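Local coordinates for protein glutathione S-transferase (Vibrio parahaemolyticus, PDB 7MIQ) that probably catalyses the transfer of glutathione to electrophilic compounds, as a Gtt2-class glutathione S-transferase that assembles as a dimer, at residues T147-S152 with I189-E194; E140-L145 with Y168-F173; M96-V101 with F160-I165. One frame throughout, in Å; residues are numbered along the deposited sequence.

Contact 1. Residues T147-S152 with I189-E194; sequences TRLSES and IARWFE. Unlike the reference sequence in segment 147-152: Thr147 (reference Gln).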
# COMPACT_ATOMS: atom_id res chain seq x y z
N THR A 147 7.97 -18.82 7.22
CA THR A 147 9.43 -18.85 7.17
C THR A 147 10.02 -17.57 7.75
O THR A 147 11.01 -17.61 8.48
CB THR A 147 9.91 -19.08 5.74
OG1 THR A 147 9.48 -20.37 5.29
CG2 THR A 147 11.43 -19.02 5.67
N ARG A 148 9.40 -16.42 7.45
CA ARG A 148 9.83 -15.16 8.04
C ARG A 148 9.76 -15.22 9.56
O ARG A 148 10.70 -14.82 10.25
CB ARG A 148 8.98 -14.01 7.49
CG ARG A 148 9.25 -12.67 8.16
CD ARG A 148 10.71 -12.27 8.05
NE ARG A 148 10.93 -10.91 8.55
CZ ARG A 148 12.12 -10.34 8.67
NH1 ARG A 148 13.23 -10.98 8.35
NH2 ARG A 148 12.20 -9.09 9.13
N LEU A 149 8.65 -15.73 10.10
CA LEU A 149 8.50 -15.76 11.55
C LEU A 149 9.32 -16.86 12.22
O LEU A 149 9.35 -16.93 13.45
CB LEU A 149 7.02 -15.89 11.92
CG LEU A 149 6.23 -14.62 11.56
CD1 LEU A 149 4.72 -14.84 11.68
CD2 LEU A 149 6.67 -13.46 12.44
N SER A 150 9.98 -17.72 11.44
CA SER A 150 10.97 -18.62 12.03
C SER A 150 12.32 -17.94 12.22
O SER A 150 13.16 -18.45 12.97
CB SER A 150 11.14 -19.87 11.17
OG SER A 150 11.85 -19.59 9.98
N GLU A 151 12.55 -16.80 11.56
CA GLU A 151 13.81 -16.08 11.66
C GLU A 151 13.68 -14.72 12.33
O GLU A 151 14.70 -14.12 12.69
CB GLU A 151 14.44 -15.89 10.27
CG GLU A 151 13.70 -14.90 9.39
CD GLU A 151 14.38 -14.67 8.06
OE1 GLU A 151 15.31 -15.44 7.72
OE2 GLU A 151 13.98 -13.72 7.34
N SER A 152 12.46 -14.20 12.51
CA SER A 152 12.23 -12.90 13.12
C SER A 152 11.11 -13.04 14.14
O SER A 152 10.14 -13.76 13.91
CB SER A 152 11.87 -11.86 12.05
OG SER A 152 11.73 -10.56 12.61
N ILE A 189 3.84 -18.92 12.47
CA ILE A 189 2.70 -18.02 12.51
C ILE A 189 1.93 -18.21 13.81
O ILE A 189 1.51 -17.24 14.45
CB ILE A 189 1.79 -18.23 11.28
CG1 ILE A 189 2.58 -18.02 9.99
CG2 ILE A 189 0.58 -17.30 11.35
CD1 ILE A 189 1.75 -18.24 8.72
N ALA A 190 1.74 -19.46 14.22
CA ALA A 190 0.99 -19.73 15.44
C ALA A 190 1.70 -19.14 16.65
O ALA A 190 1.08 -18.47 17.48
CB ALA A 190 0.78 -21.24 15.60
N ARG A 191 3.01 -19.38 16.77
CA ARG A 191 3.81 -18.79 17.84
C ARG A 191 3.65 -17.28 17.88
O ARG A 191 3.37 -16.70 18.94
CB ARG A 191 5.29 -19.16 17.64
CG ARG A 191 6.26 -18.69 18.74
CD ARG A 191 6.74 -17.24 18.59
NE ARG A 191 7.32 -16.95 17.28
CZ ARG A 191 7.55 -15.72 16.82
NH1 ARG A 191 7.25 -14.65 17.54
NH2 ARG A 191 8.10 -15.57 15.62
N TRP A 192 3.86 -16.63 16.74
CA TRP A 192 3.75 -15.18 16.66
C TRP A 192 2.33 -14.72 16.99
O TRP A 192 2.13 -13.76 17.74
CB TRP A 192 4.18 -14.71 15.27
CG TRP A 192 3.67 -13.35 14.85
CD1 TRP A 192 4.27 -12.14 15.09
CD2 TRP A 192 2.48 -13.07 14.10
NE1 TRP A 192 3.51 -11.13 14.54
CE2 TRP A 192 2.41 -11.68 13.93
CE3 TRP A 192 1.47 -13.88 13.56
CZ2 TRP A 192 1.36 -11.06 13.24
CZ3 TRP A 192 0.43 -13.26 12.87
CH2 TRP A 192 0.39 -11.87 12.72
N PHE A 193 1.32 -15.42 16.46
CA PHE A 193 -0.06 -15.03 16.71
C PHE A 193 -0.43 -15.20 18.18
O PHE A 193 -1.12 -14.35 18.75
CB PHE A 193 -1.01 -15.82 15.82
CG PHE A 193 -2.40 -15.25 15.76
CD1 PHE A 193 -3.34 -15.59 16.72
CD2 PHE A 193 -2.76 -14.37 14.76
CE1 PHE A 193 -4.62 -15.06 16.68
CE2 PHE A 193 -4.04 -13.84 14.71
CZ PHE A 193 -4.96 -14.19 15.67
N GLU A 194 0.01 -16.30 18.80
CA GLU A 194 -0.21 -16.46 20.23
C GLU A 194 0.39 -15.29 21.00
O GLU A 194 -0.20 -14.78 21.96
CB GLU A 194 0.38 -17.79 20.71
CG GLU A 194 0.32 -18.02 22.21
CD GLU A 194 -0.93 -18.77 22.65
OE1 GLU A 194 -1.73 -19.16 21.78
OE2 GLU A 194 -1.11 -18.97 23.87
O HOH W 1 8.57 -19.03 15.91
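In the helical C-terminal domain of this glutathione S-transferase, Leu149 of helix 127-151 meets Arg191 and Trp192 of helix 187-196, Leu149 offering both its side chain and its carbonyl. Leu149 holds CG beside its own backbone N (chi1 -68°), and from there both its methyls lie on one side of the indole, near its CB end. CD1 lies obliquely to the ring system and reaches Trp192 CB at 3.6 Å. CD2 makes an off-centre CH-pi contact, 4.2 Å from the centroid of the five-membered ring of Trp192. Alongside, Leu149 CD1 also approaches Ile189 CG1, at 4.2 Å. The two short segments are steeply inclined, 64° between their directions, so this late turn of the domain's second long helix touches the shorter helix through few residues. Beside the apolar patch the Arg191 chain, bent at chi2 and chi3, brings its guanidinium to the backbone carbonyls of Leu149 and Ser152. Arg191 NH2 donates to Leu149 O at 2.8 Å, in the carbonyl plane and on a lone pair, although the N-H is bent to 142°. The same Arg191 NH2 gives a weak bond to Ser152 O, 3.2 Å away. A water accepts from Arg191 NE at 2.8 Å and weakly donates to Leu149 O. Arg191 NH1 serves Glu153 O, while the indole N-H of Trp192 is taken by Asp164.

Contact 2. Residues E140-L145 with Y168-F173; sequences EFLPTL and YIFIGF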
# COMPACT_ATOMS: atom_id res chain seq x y z
N GLU A 140 -0.75 -19.52 -0.77
CA GLU A 140 0.63 -19.48 -1.27
C GLU A 140 1.50 -18.52 -0.47
O GLU A 140 2.72 -18.72 -0.39
CB GLU A 140 0.64 -19.11 -2.75
CG GLU A 140 0.06 -20.18 -3.66
CD GLU A 140 -0.10 -19.71 -5.09
OE1 GLU A 140 0.12 -18.51 -5.35
OE2 GLU A 140 -0.45 -20.54 -5.96
N PHE A 141 0.91 -17.49 0.12
CA PHE A 141 1.71 -16.54 0.90
C PHE A 141 2.02 -17.06 2.30
O PHE A 141 3.04 -16.68 2.88
CB PHE A 141 1.00 -15.19 0.97
CG PHE A 141 1.69 -14.19 1.87
CD1 PHE A 141 2.99 -13.79 1.60
CD2 PHE A 141 1.05 -13.66 2.97
CE1 PHE A 141 3.64 -12.87 2.42
CE2 PHE A 141 1.68 -12.75 3.79
CZ PHE A 141 2.98 -12.35 3.52
N LEU A 142 1.17 -17.92 2.85
CA LEU A 142 1.36 -18.38 4.23
C LEU A 142 2.72 -19.03 4.48
O LEU A 142 3.31 -18.76 5.54
CB LEU A 142 0.23 -19.32 4.63
CG LEU A 142 -1.16 -18.72 4.79
CD1 LEU A 142 -2.18 -19.83 5.01
CD2 LEU A 142 -1.19 -17.72 5.94
N PRO A 143 3.25 -19.90 3.61
CA PRO A 143 4.61 -20.41 3.87
C PRO A 143 5.66 -19.32 3.94
O PRO A 143 6.57 -19.39 4.77
CB PRO A 143 4.86 -21.35 2.68
CG PRO A 143 3.52 -21.76 2.22
CD PRO A 143 2.63 -20.57 2.45
N THR A 144 5.55 -18.30 3.09
CA THR A 144 6.49 -17.18 3.13
C THR A 144 6.43 -16.47 4.48
O THR A 144 7.47 -16.10 5.04
CB THR A 144 6.20 -16.20 1.99
OG1 THR A 144 6.27 -16.89 0.74
CG2 THR A 144 7.20 -15.06 2.00
N LEU A 145 5.22 -16.26 5.01
CA LEU A 145 5.09 -15.62 6.31
C LEU A 145 5.62 -16.52 7.42
O LEU A 145 6.27 -16.04 8.36
CB LEU A 145 3.63 -15.26 6.57
CG LEU A 145 3.34 -14.50 7.86
CD1 LEU A 145 4.16 -13.21 7.91
CD2 LEU A 145 1.84 -14.20 7.97
N TYR A 168 -2.00 -9.61 12.04
CA TYR A 168 -3.01 -10.19 12.91
C TYR A 168 -4.39 -10.16 12.26
O TYR A 168 -5.10 -11.17 12.27
CB TYR A 168 -3.00 -9.44 14.25
CG TYR A 168 -4.17 -9.67 15.19
CD1 TYR A 168 -4.15 -10.71 16.12
CD2 TYR A 168 -5.27 -8.83 15.17
CE1 TYR A 168 -5.21 -10.90 17.00
CE2 TYR A 168 -6.33 -9.02 16.04
CZ TYR A 168 -6.30 -10.05 16.95
OH TYR A 168 -7.36 -10.22 17.81
N ILE A 169 -4.76 -9.03 11.66
CA ILE A 169 -6.04 -8.95 10.95
C ILE A 169 -6.06 -9.92 9.78
O ILE A 169 -7.08 -10.58 9.53
CB ILE A 169 -6.31 -7.50 10.50
CG1 ILE A 169 -6.46 -6.57 11.71
CG2 ILE A 169 -7.55 -7.43 9.61
CD1 ILE A 169 -7.64 -6.93 12.60
N PHE A 170 -4.95 -10.02 9.04
CA PHE A 170 -4.87 -10.94 7.91
C PHE A 170 -5.07 -12.38 8.36
O PHE A 170 -5.88 -13.12 7.78
CB PHE A 170 -3.53 -10.77 7.18
CG PHE A 170 -3.12 -11.96 6.35
CD1 PHE A 170 -3.94 -12.44 5.34
CD2 PHE A 170 -1.90 -12.58 6.57
CE1 PHE A 170 -3.56 -13.54 4.57
CE2 PHE A 170 -1.51 -13.67 5.81
CZ PHE A 170 -2.34 -14.15 4.81
N ILE A 171 -4.34 -12.81 9.39
CA ILE A 171 -4.48 -14.19 9.86
C ILE A 171 -5.87 -14.41 10.45
O ILE A 171 -6.45 -15.50 10.30
CB ILE A 171 -3.36 -14.53 10.86
CG1 ILE A 171 -2.00 -14.58 10.15
CG2 ILE A 171 -3.64 -15.85 11.57
CD1 ILE A 171 -1.96 -15.51 8.94
N GLY A 172 -6.45 -13.39 11.10
CA GLY A 172 -7.84 -13.49 11.53
C GLY A 172 -8.78 -13.75 10.37
O GLY A 172 -9.69 -14.58 10.48
N PHE A 173 -8.58 -13.05 9.26
CA PHE A 173 -9.34 -13.32 8.04
C PHE A 173 -9.20 -14.78 7.63
O PHE A 173 -10.20 -15.48 7.39
CB PHE A 173 -8.86 -12.42 6.90
CG PHE A 173 -9.78 -11.27 6.59
CD1 PHE A 173 -11.01 -11.49 6.01
CD2 PHE A 173 -9.38 -9.97 6.85
CE1 PHE A 173 -11.85 -10.43 5.71
CE2 PHE A 173 -10.22 -8.90 6.56
CZ PHE A 173 -11.45 -9.14 5.99
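Phe170 of helix 162-177 pushes its ring into a hollow lined by Phe141, Leu142 and Leu145 of helix 127-151. The two short segments run 137° apart in direction, and their axes come no closer than 12.6 Å, a gap that the long side chains have to bridge. The Phe170 side chain does this by setting CG roughly opposite its backbone N (chi1 159°), which sends the ring out across the interface with CE2 and CZ leading. On one wall of the hollow stands Phe141: its CD2 lies 3.8 Å from Phe170 CE2, and Phe170 meets it at the ring edge, near the Phe141 plane. The two rings are neither stacked nor edge-to-face, with planes inclined at 47° and centroids 5.8 Å apart. On another wall Leu142 CD2 comes obliquely to the Phe170 ring, 3.9 Å from CZ. Leu145 completes the hollow, sliding past Phe170 in the opposite direction until CD2 sits at the ring edge, 4.0 Å from CE2. A second, smaller bump is Ile171 CD1, which rests against both leucines, at the cleft between their CD2 methyls. It is 3.8 Å from Leu142 CD2 and 4.1 Å from Leu145 CD2, and Leu145 and Ile171 reach toward each other tip to tip. Pro143, whose N has no bond to the preceding turn, kinks the helix just between the residues that form the hollow. Around the interface, Phe141 also packs on Val100 and Gln104 of helix 88-114, and Leu142 and Ile171 both rest on Ile189. Apolar side-chain ends meeting between these well-separated, steeply inclined segments form part of the interior packing of the all-helical C-terminal domain of the glutathione S-transferase fold.

Contact 3. Residues M96-V101 with F160-I165; sequences MWHRVV and FSVVDI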
# COMPACT_ATOMS: atom_id res chain seq x y z
N MET A 96 8.41 -2.15 3.56
CA MET A 96 8.49 -3.33 2.70
C MET A 96 7.53 -4.42 3.16
O MET A 96 6.71 -4.91 2.37
CB MET A 96 9.93 -3.85 2.68
CG MET A 96 10.06 -5.25 2.09
SD MET A 96 11.76 -5.85 2.06
CE MET A 96 12.18 -5.84 3.80
N TRP A 97 7.63 -4.82 4.42
CA TRP A 97 6.81 -5.94 4.89
C TRP A 97 5.34 -5.56 5.02
O TRP A 97 4.47 -6.42 4.86
CB TRP A 97 7.35 -6.47 6.22
CG TRP A 97 8.49 -7.43 6.01
CD1 TRP A 97 9.82 -7.17 6.18
CD2 TRP A 97 8.39 -8.79 5.57
NE1 TRP A 97 10.56 -8.29 5.87
CE2 TRP A 97 9.71 -9.29 5.50
CE3 TRP A 97 7.33 -9.62 5.23
CZ2 TRP A 97 9.98 -10.60 5.11
CZ3 TRP A 97 7.60 -10.93 4.85
CH2 TRP A 97 8.91 -11.40 4.79
N HIS A 98 5.04 -4.29 5.31
CA HIS A 98 3.64 -3.88 5.33
C HIS A 98 2.99 -4.09 3.97
O HIS A 98 1.89 -4.64 3.88
CB HIS A 98 3.50 -2.41 5.76
CG HIS A 98 2.25 -2.14 6.55
ND1 HIS A 98 1.95 -0.89 7.05
CD2 HIS A 98 1.23 -2.95 6.92
CE1 HIS A 98 0.79 -0.95 7.70
NE2 HIS A 98 0.34 -2.19 7.63
N ARG A 99 3.69 -3.69 2.90
CA ARG A 99 3.13 -3.82 1.56
C ARG A 99 3.04 -5.28 1.13
O ARG A 99 2.08 -5.67 0.46
CB ARG A 99 3.97 -3.00 0.58
CG ARG A 99 3.79 -1.51 0.79
CD ARG A 99 4.71 -0.65 -0.04
NE ARG A 99 4.25 0.74 0.02
CZ ARG A 99 3.36 1.26 -0.82
NH1 ARG A 99 2.91 0.57 -1.86
NH2 ARG A 99 2.91 2.49 -0.61
N VAL A 100 4.03 -6.09 1.51
CA VAL A 100 3.98 -7.52 1.19
C VAL A 100 2.78 -8.17 1.87
O VAL A 100 1.99 -8.88 1.24
CB VAL A 100 5.30 -8.20 1.58
CG1 VAL A 100 5.15 -9.71 1.53
CG2 VAL A 100 6.43 -7.75 0.67
N VAL A 101 2.61 -7.92 3.18
CA VAL A 101 1.49 -8.51 3.90
C VAL A 101 0.16 -7.99 3.36
O VAL A 101 -0.81 -8.75 3.23
CB VAL A 101 1.62 -8.24 5.42
CG1 VAL A 101 0.34 -8.61 6.15
CG2 VAL A 101 2.81 -9.02 6.00
N PHE A 160 7.86 -5.34 17.70
CA PHE A 160 6.46 -5.19 17.33
C PHE A 160 6.27 -3.87 16.57
O PHE A 160 6.78 -2.83 16.99
CB PHE A 160 5.58 -5.22 18.58
CG PHE A 160 4.12 -5.00 18.31
CD1 PHE A 160 3.30 -6.05 17.92
CD2 PHE A 160 3.55 -3.74 18.47
CE1 PHE A 160 1.95 -5.85 17.67
CE2 PHE A 160 2.20 -3.53 18.23
CZ PHE A 160 1.40 -4.59 17.83
N SER A 161 5.54 -3.93 15.46
CA SER A 161 5.31 -2.76 14.63
C SER A 161 3.90 -2.81 14.06
O SER A 161 3.15 -3.77 14.28
CB SER A 161 6.34 -2.67 13.49
OG SER A 161 6.03 -3.60 12.47
N VAL A 162 3.54 -1.78 13.30
CA VAL A 162 2.22 -1.71 12.68
C VAL A 162 1.99 -2.90 11.75
O VAL A 162 0.84 -3.31 11.53
CB VAL A 162 2.07 -0.37 11.93
CG1 VAL A 162 3.03 -0.30 10.75
CG2 VAL A 162 0.62 -0.17 11.47
N VAL A 163 3.06 -3.48 11.20
CA VAL A 163 2.89 -4.64 10.32
C VAL A 163 2.29 -5.81 11.07
O VAL A 163 1.54 -6.61 10.50
CB VAL A 163 4.23 -5.02 9.66
CG1 VAL A 163 4.03 -6.16 8.67
CG2 VAL A 163 4.84 -3.81 8.96
N ASP A 164 2.59 -5.93 12.36
CA ASP A 164 2.05 -7.03 13.15
C ASP A 164 0.57 -6.83 13.44
O ASP A 164 -0.17 -7.81 13.59
CB ASP A 164 2.85 -7.18 14.44
CG ASP A 164 4.31 -7.49 14.16
OD1 ASP A 164 4.62 -8.64 13.79
OD2 ASP A 164 5.15 -6.57 14.29
N ILE A 165 0.11 -5.58 13.53
CA ILE A 165 -1.33 -5.33 13.61
C ILE A 165 -2.01 -5.81 12.34
O ILE A 165 -3.02 -6.52 12.37
CB ILE A 165 -1.61 -3.84 13.87
CG1 ILE A 165 -0.92 -3.38 15.15
CG2 ILE A 165 -3.12 -3.59 13.94
CD1 ILE A 165 -1.09 -1.90 15.42
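Val162 and Val163, at the start of helix 162-177, pack against Trp97, His98 and Val101 of helix 88-114. Ser161 comes just before them at the N-cap position: its OG accepts from Val163 N at 3.2 Å. Val162 places CG1 between its backbone N and carbonyl carbon (chi1 66°), and the methyl meets the His98 imidazole obliquely, 3.8 Å from CE1. The two side chains cross at about a right angle. At Val163 the backbone itself joins in, since CA lies over one face of the His98 ring. The side chains of Val163 and His98 run past each other in opposite senses, with Val163 CG2 3.7 Å from His98 CB. Val163 CG1, the other methyl, touches Trp97 O at 3.8 Å and Val101 CG2 at 4.1 Å. Asp164 points back along its own chain, where OD2 uses its anti lone pair to accept from Ser161 N at 2.9 Å. Ser161 and Asp164 thus make the capping box familiar at this helix start in glutathione S-transferases, and Asp164 OD1 accepts from Ile155 N as well. No hydrogen bond crosses between the two segments; the capping box pairs Val163 N and the N-H of the N-cap Ser161 locally, His98 NE2 pairs with Thr166 OG1, and what remains for the interface is dispersion between valine methyls and an imidazole whose rotation that bond should help fix.

The three contacts tie four helices of one domain together. Their segments alternate along the chain: the first segments of contacts 3, 2 and 1 are followed by the second segments in the same order. Helix 127-151 serves contacts 1 and 2, and helix 162-177 serves contacts 2 and 3. Centres lie about 11 Å apart for contacts 1 and 2 and for contacts 2 and 3, and about 13 Å for contacts 1 and 3. Neighbours touch directly: Arg148 CD meets Trp97 CZ2 at 3.5 Å between contacts 1 and 3, and Trp192 packs on Tyr168. The result is a continuous helical core, whose helix 88-114 also faces the second subunit.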